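Local structure of cytochrome c' (Rhodopseudomonas palustris, 1MQV) at residues A[16-21]-A[41-46]; A[24-29]-A[100-105]. The protein carries a covalently bound, high-spin heme without a sixth ligand and has electron transfer activity, although its exact function is not known. The protein carries 3 engineered substitutions. One frame throughout, in Å; residues are numbered along the deposited sequence.

Contact 1: residues A[16-21]-A[41-46]; sequences GEATKP and LAAIAD. With HEC (heme c), chain C.
With chi1 at 68°, T19 tucks OG1 between its backbone N and carbonyl carbon and swings CG2 out toward I44, whose extended CG1-CD1 arm reaches back to meet it. The two methyls, T19 CG2 and I44 CD1, are 4.3 Å apart. The same CG2 sits 3.6 Å from the heme methyl CMB, so this one branch touches both the opposing helix and the cofactor. OG1, turned back along its own helix, bonds to G16 O at 2.8 Å with a C=O...O angle of 139°. That carbonyl also accepts from T19 N; it is the OG1 bond that holds the threonine side chain in this rotation. A serine here would probably leave the heme methyl and I44 CD1 without the methyl that both touch, and the hydroxyl freer to turn away from G16. One residue back, the A18 methyl points at helix 34-50 where the two backbones come nearest, lying 4.2 Å from A43 CB and 4.3 Å from I44 CG1. G16 CA lies 3.9 Å from heme CMB, and a side chain here would run into heme methyl CMA. Helix 4-27 is kinked at P21, just past this point. The segments run nearly antiparallel, at 157° with axes 9.1 Å apart, and S40 OG of helix 34-50 bonds to A18 O. Helix 75-95 packs on helix 34-50, L85 against I44 and A92 against L41, which points away from helix 4-27.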
loop_
_atom_site.group_PDB
_atom_site.type_symbol
_atom_site.label_atom_id
_atom_site.label_comp_id
_atom_site.label_asym_id
_atom_site.label_seq_id
_atom_site.Cartn_x
_atom_site.Cartn_y
_atom_site.Cartn_z
ATOM N N GLY A 16 5.988 1.397 1.714
ATOM C CA GLY A 16 7.010 0.355 1.776
ATOM C C GLY A 16 7.683 0.331 3.152
ATOM O O GLY A 16 7.839 -0.748 3.766
ATOM N N GLU A 17 8.101 1.507 3.657
ATOM C CA GLU A 17 8.725 1.566 4.978
ATOM C C GLU A 17 7.772 1.081 6.092
ATOM O O GLU A 17 8.212 0.472 7.058
ATOM C CB GLU A 17 9.151 3.000 5.260
ATOM C CG GLU A 17 10.197 3.414 4.251
ATOM C CD GLU A 17 10.427 4.911 4.182
ATOM O OE1 GLU A 17 9.436 5.681 4.200
ATOM O OE2 GLU A 17 11.607 5.312 4.085
ATOM N N ALA A 18 6.479 1.356 5.972
ATOM C CA ALA A 18 5.548 0.900 7.030
ATOM C C ALA A 18 5.485 -0.622 7.106
ATOM O O ALA A 18 5.133 -1.163 8.159
ATOM C CB ALA A 18 4.117 1.470 6.813
ATOM N N THR A 19 5.782 -1.316 6.008
ATOM C CA THR A 19 5.733 -2.785 6.068
ATOM C C THR A 19 7.005 -3.362 6.684
ATOM O O THR A 19 7.007 -4.503 7.127
ATOM C CB THR A 19 5.549 -3.486 4.680
ATOM O OG1 THR A 19 6.730 -3.280 3.884
ATOM C CG2 THR A 19 4.349 -2.945 3.950
ATOM N N LYS A 20 8.085 -2.594 6.729
ATOM C CA LYS A 20 9.315 -3.135 7.292
ATOM C C LYS A 20 9.246 -3.702 8.738
ATOM O O LYS A 20 9.678 -4.844 8.975
ATOM C CB LYS A 20 10.460 -2.124 7.149
ATOM C CG LYS A 20 10.823 -1.805 5.693
ATOM C CD LYS A 20 12.249 -1.213 5.620
ATOM C CE LYS A 20 12.613 -0.683 4.233
ATOM N NZ LYS A 20 11.961 0.626 3.915
ATOM N N PRO A 21 8.708 -2.947 9.709
ATOM C CA PRO A 21 8.650 -3.512 11.069
ATOM C C PRO A 21 7.745 -4.743 11.119
ATOM O O PRO A 21 7.946 -5.641 11.932
ATOM C CB PRO A 21 8.048 -2.379 11.924
ATOM C CG PRO A 21 8.077 -1.203 11.109
ATOM C CD PRO A 21 8.077 -1.616 9.666
ATOM N N LEU A 41 -0.337 -0.027 10.045
ATOM C CA LEU A 41 -1.582 -0.254 9.344
ATOM C C LEU A 41 -2.300 1.074 9.064
ATOM O O LEU A 41 -2.931 1.254 8.023
ATOM C CB LEU A 41 -2.472 -1.177 10.185
ATOM C CG LEU A 41 -1.910 -2.589 10.286
ATOM C CD1 LEU A 41 -2.753 -3.405 11.292
ATOM C CD2 LEU A 41 -2.025 -3.251 8.910
ATOM N N ALA A 42 -2.200 2.007 9.996
ATOM C CA ALA A 42 -2.877 3.286 9.841
ATOM C C ALA A 42 -2.231 4.027 8.665
ATOM O O ALA A 42 -2.926 4.634 7.851
ATOM C CB ALA A 42 -2.760 4.101 11.136
ATOM N N ALA A 43 -0.910 3.936 8.551
ATOM C CA ALA A 43 -0.211 4.626 7.441
ATOM C C ALA A 43 -0.619 4.036 6.118
ATOM O O ALA A 43 -0.904 4.767 5.156
ATOM C CB ALA A 43 1.259 4.500 7.581
ATOM N N ILE A 44 -0.646 2.703 6.055
ATOM C CA ILE A 44 -1.059 2.018 4.828
ATOM C C ILE A 44 -2.471 2.479 4.463
ATOM O O ILE A 44 -2.728 2.827 3.302
ATOM C CB ILE A 44 -0.981 0.457 5.016
ATOM C CG1 ILE A 44 0.476 0.018 5.095
ATOM C CG2 ILE A 44 -1.694 -0.271 3.853
ATOM C CD1 ILE A 44 0.651 -1.442 5.614
ATOM N N ALA A 45 -3.387 2.526 5.433
ATOM C CA ALA A 45 -4.769 2.932 5.124
ATOM C C ALA A 45 -4.850 4.380 4.658
ATOM O O ALA A 45 -5.529 4.676 3.682
ATOM C CB ALA A 45 -5.705 2.726 6.335
ATOM N N ASP A 46 -4.183 5.282 5.369
ATOM C CA ASP A 46 -4.177 6.689 4.975
ATOM C C ASP A 46 -3.533 6.921 3.590
ATOM O O ASP A 46 -4.047 7.726 2.792
ATOM C CB ASP A 46 -3.445 7.533 6.031
ATOM C CG ASP A 46 -4.201 7.596 7.356
ATOM O OD1 ASP A 46 -5.434 7.389 7.349
ATOM O OD2 ASP A 46 -3.564 7.863 8.400
HETATM FE FE HEC C . 2.996 -0.051 -4.702
HETATM C CHA HEC C . 5.324 1.800 -6.278
HETATM C CHB HEC C . 5.098 -0.387 -2.024
HETATM C CHC HEC C . 0.449 -1.235 -2.813
HETATM C CHD HEC C . 0.648 0.662 -7.248
HETATM N NA HEC C . 4.893 0.588 -4.240
HETATM C C1A HEC C . 5.669 1.353 -5.056
HETATM C C2A HEC C . 6.908 1.593 -4.413
HETATM C C3A HEC C . 6.900 0.945 -3.173
HETATM C C4A HEC C . 5.594 0.326 -3.102
HETATM C CMA HEC C . 7.901 0.792 -2.072
HETATM C CAA HEC C . 8.083 2.349 -5.021
HETATM C CBA HEC C . 7.958 3.820 -4.691
HETATM C CGA HEC C . 9.215 4.596 -5.106
HETATM O O1A HEC C . 10.028 4.882 -4.221
HETATM O O2A HEC C . 9.365 4.903 -6.304
HETATM N NB HEC C . 2.828 -0.684 -2.872
HETATM C C1B HEC C . 3.808 -0.889 -1.915
HETATM C C2B HEC C . 3.324 -1.627 -0.728
HETATM C C3B HEC C . 2.026 -1.872 -0.952
HETATM C C4B HEC C . 1.705 -1.253 -2.271
HETATM C CMB HEC C . 4.232 -2.039 0.472
HETATM C CAB HEC C . 1.075 -2.599 -0.111
HETATM C CBB HEC C . 0.900 -2.347 1.258
HETATM N NC HEC C . 0.995 -0.171 -4.946
HETATM C C1C HEC C . 0.072 -0.723 -4.059
HETATM C C2C HEC C . -1.223 -0.789 -4.618
HETATM C C3C HEC C . -1.212 -0.284 -5.892
HETATM C C4C HEC C . 0.223 0.096 -6.070
HETATM C CMC HEC C . -2.445 -1.524 -3.970
HETATM C CAC HEC C . -2.215 -0.178 -6.942
HETATM C CBC HEC C . -3.632 -0.164 -6.545
HETATM N ND HEC C . 2.939 0.997 -6.442
HETATM C C1D HEC C . 1.992 1.108 -7.428
HETATM C C2D HEC C . 2.518 1.804 -8.622
HETATM C C3D HEC C . 3.825 2.098 -8.316
HETATM C C4D HEC C . 4.091 1.625 -6.959
HETATM C CMD HEC C . 1.592 2.290 -9.776
HETATM C CAD HEC C . 4.800 2.935 -9.274
HETATM C CBD HEC C . 4.650 4.406 -8.780
HETATM C CGD HEC C . 5.363 5.351 -9.743
HETATM O O1D HEC C . 6.492 4.989 -10.106
HETATM O O2D HEC C . 4.798 6.397 -10.119
#

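Contact 2: residues A[24-29]-A[100-105]; sequences AMLKGE and ASLKAN
L26 and L102 carry most of this contact, each giving up 56 Å² to the opposite segment. The two leucines cross obliquely, and it is one methyl of L26 that does the work: CD2 lies 4.0 Å from L102 CG and equally near L102 CD2. L102 has its CG anti to the backbone N (chi1 169°), which sends the isobutyl group straight out from helix 99-120 toward helix 4-27. There its CD2 also comes to 4.0 Å from M25 CB, and so fits against two consecutive residues of the facing helix. M25 touches only with the base of its side chain. Beyond CG the thioether runs away from L102, toward V36 and V37 of helix 34-50. K103 adds a smaller share at the margin, its CG 4.2 Å from L26 CD2; the aliphatic part of the lysine makes this contact, while NZ has a long, weak ion pair with E99 in its own helix. No hydrogen bond crosses between the segments, so apolar van der Waals contact alone joins them.

Directly after these residues helix 4-27 stops. G28, at a phi of 84°, ends it in a Schellman motif, with E29 N bonded to A24 O at 2.9 Å and G28 N bonded to M25 O at the same length. K27 NZ and E29 OE1 form a salt bridge of 3.3 Å across the turn. L102 packs as well on I96 and on W32, an engineered tryptophan in the connection that follows. Leucines meeting where one helix ends and another begins make up apolar packing toward one end of the four-helix bundle, the fold of cytochrome c'.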
loop_
_atom_site.group_PDB
_atom_site.type_symbol
_atom_site.label_atom_id
_atom_site.label_comp_id
_atom_site.label_asym_id
_atom_site.label_seq_id
_atom_site.Cartn_x
_atom_site.Cartn_y
_atom_site.Cartn_z
ATOM N N ALA A 24 9.721 -7.589 9.934
ATOM C CA ALA A 24 10.712 -7.966 10.953
ATOM C C ALA A 24 10.091 -8.821 12.064
ATOM O O ALA A 24 10.704 -9.769 12.593
ATOM C CB ALA A 24 11.390 -6.689 11.526
ATOM N N MET A 25 8.865 -8.498 12.430
ATOM C CA MET A 25 8.185 -9.297 13.438
ATOM C C MET A 25 7.876 -10.679 12.863
ATOM O O MET A 25 8.100 -11.690 13.527
ATOM C CB MET A 25 6.887 -8.616 13.867
ATOM C CG MET A 25 7.095 -7.491 14.843
ATOM S SD MET A 25 5.604 -6.512 15.043
ATOM C CE MET A 25 6.367 -4.883 15.478
ATOM N N LEU A 26 7.378 -10.733 11.626
ATOM C CA LEU A 26 7.034 -12.020 11.030
ATOM C C LEU A 26 8.284 -12.904 10.943
ATOM O O LEU A 26 8.201 -14.110 11.088
ATOM C CB LEU A 26 6.437 -11.820 9.665
ATOM C CG LEU A 26 5.079 -11.141 9.641
ATOM C CD1 LEU A 26 4.762 -10.878 8.186
ATOM C CD2 LEU A 26 3.996 -12.024 10.300
ATOM N N LYS A 27 9.436 -12.289 10.702
ATOM C CA LYS A 27 10.699 -13.032 10.631
ATOM C C LYS A 27 11.247 -13.444 12.001
ATOM O O LYS A 27 12.135 -14.295 12.097
ATOM C CB LYS A 27 11.753 -12.188 9.905
ATOM C CG LYS A 27 11.598 -12.249 8.400
ATOM C CD LYS A 27 12.146 -11.027 7.713
ATOM C CE LYS A 27 13.628 -11.076 7.580
ATOM N NZ LYS A 27 14.116 -9.774 7.053
ATOM N N GLY A 28 10.718 -12.856 13.064
ATOM C CA GLY A 28 11.207 -13.181 14.397
ATOM C C GLY A 28 12.452 -12.373 14.755
ATOM O O GLY A 28 13.141 -12.649 15.743
ATOM N N GLU A 29 12.728 -11.354 13.953
ATOM C CA GLU A 29 13.893 -10.510 14.153
ATOM C C GLU A 29 13.593 -9.233 14.932
ATOM O O GLU A 29 14.490 -8.423 15.182
ATOM C CB GLU A 29 14.517 -10.195 12.792
ATOM C CG GLU A 29 14.622 -11.437 11.924
ATOM C CD GLU A 29 15.461 -11.248 10.681
ATOM O OE1 GLU A 29 15.434 -10.141 10.102
ATOM O OE2 GLU A 29 16.134 -12.222 10.276
ATOM N N ALA A 100 -0.184 -13.681 17.424
ATOM C CA ALA A 100 -0.883 -14.734 16.746
ATOM C C ALA A 100 -1.805 -14.207 15.652
ATOM O O ALA A 100 -1.835 -14.792 14.572
ATOM C CB ALA A 100 -1.677 -15.561 17.757
ATOM N N SER A 101 -2.565 -13.141 15.937
ATOM C CA SER A 101 -3.489 -12.572 14.937
ATOM C C SER A 101 -2.703 -11.837 13.833
ATOM O O SER A 101 -3.165 -11.757 12.702
ATOM C CB SER A 101 -4.568 -11.659 15.585
ATOM O OG SER A 101 -4.026 -10.787 16.548
ATOM N N LEU A 102 -1.552 -11.273 14.171
ATOM C CA LEU A 102 -0.696 -10.701 13.105
ATOM C C LEU A 102 -0.332 -11.848 12.117
ATOM O O LEU A 102 -0.463 -11.686 10.911
ATOM C CB LEU A 102 0.590 -10.144 13.695
ATOM C CG LEU A 102 1.636 -9.794 12.635
ATOM C CD1 LEU A 102 1.149 -8.585 11.847
ATOM C CD2 LEU A 102 3.011 -9.490 13.285
ATOM N N LYS A 103 0.125 -13.004 12.612
ATOM C CA LYS A 103 0.457 -14.112 11.713
ATOM C C LYS A 103 -0.768 -14.661 10.933
ATOM O O LYS A 103 -0.667 -15.050 9.776
ATOM C CB LYS A 103 1.141 -15.270 12.478
ATOM C CG LYS A 103 2.580 -14.908 13.009
ATOM C CD LYS A 103 3.053 -15.931 13.986
ATOM C CE LYS A 103 4.408 -15.545 14.516
ATOM N NZ LYS A 103 4.723 -16.455 15.648
ATOM N N ALA A 104 -1.929 -14.660 11.547
ATOM C CA ALA A 104 -3.078 -15.202 10.838
ATOM C C ALA A 104 -3.704 -14.221 9.851
ATOM O O ALA A 104 -4.166 -14.626 8.789
ATOM C CB ALA A 104 -4.146 -15.646 11.843
ATOM N N ASN A 105 -3.668 -12.934 10.186
ATOM C CA ASN A 105 -4.362 -11.915 9.391
ATOM C C ASN A 105 -3.626 -10.931 8.486
ATOM O O ASN A 105 -4.238 -10.280 7.616
ATOM C CB ASN A 105 -5.251 -11.131 10.329
ATOM C CG ASN A 105 -6.307 -12.020 10.962
ATOM O OD1 ASN A 105 -6.976 -12.760 10.261
ATOM N ND2 ASN A 105 -6.432 -11.981 12.278
#

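Both contacts draw on helix 4-27, first near its middle and then at its C-terminal end, with centres 15 Å apart. In contact 1 it pairs with helix 34-50, its neighbour in sequence, about 7 Å from the centre of the chain; in contact 2 it meets helix 99-120, some 18 Å from that centre. Neither has a hydrogen bond between its segments. Contact 1 brings small side chains and one isoleucine together beside the heme, with a threonine hydroxyl tied to its own helix. Contact 2 uses longer side chains at the tip of the bundle, where L26 and K103 are exposed while M25 and L102 are buried, and the heme is about 12 Å from L26.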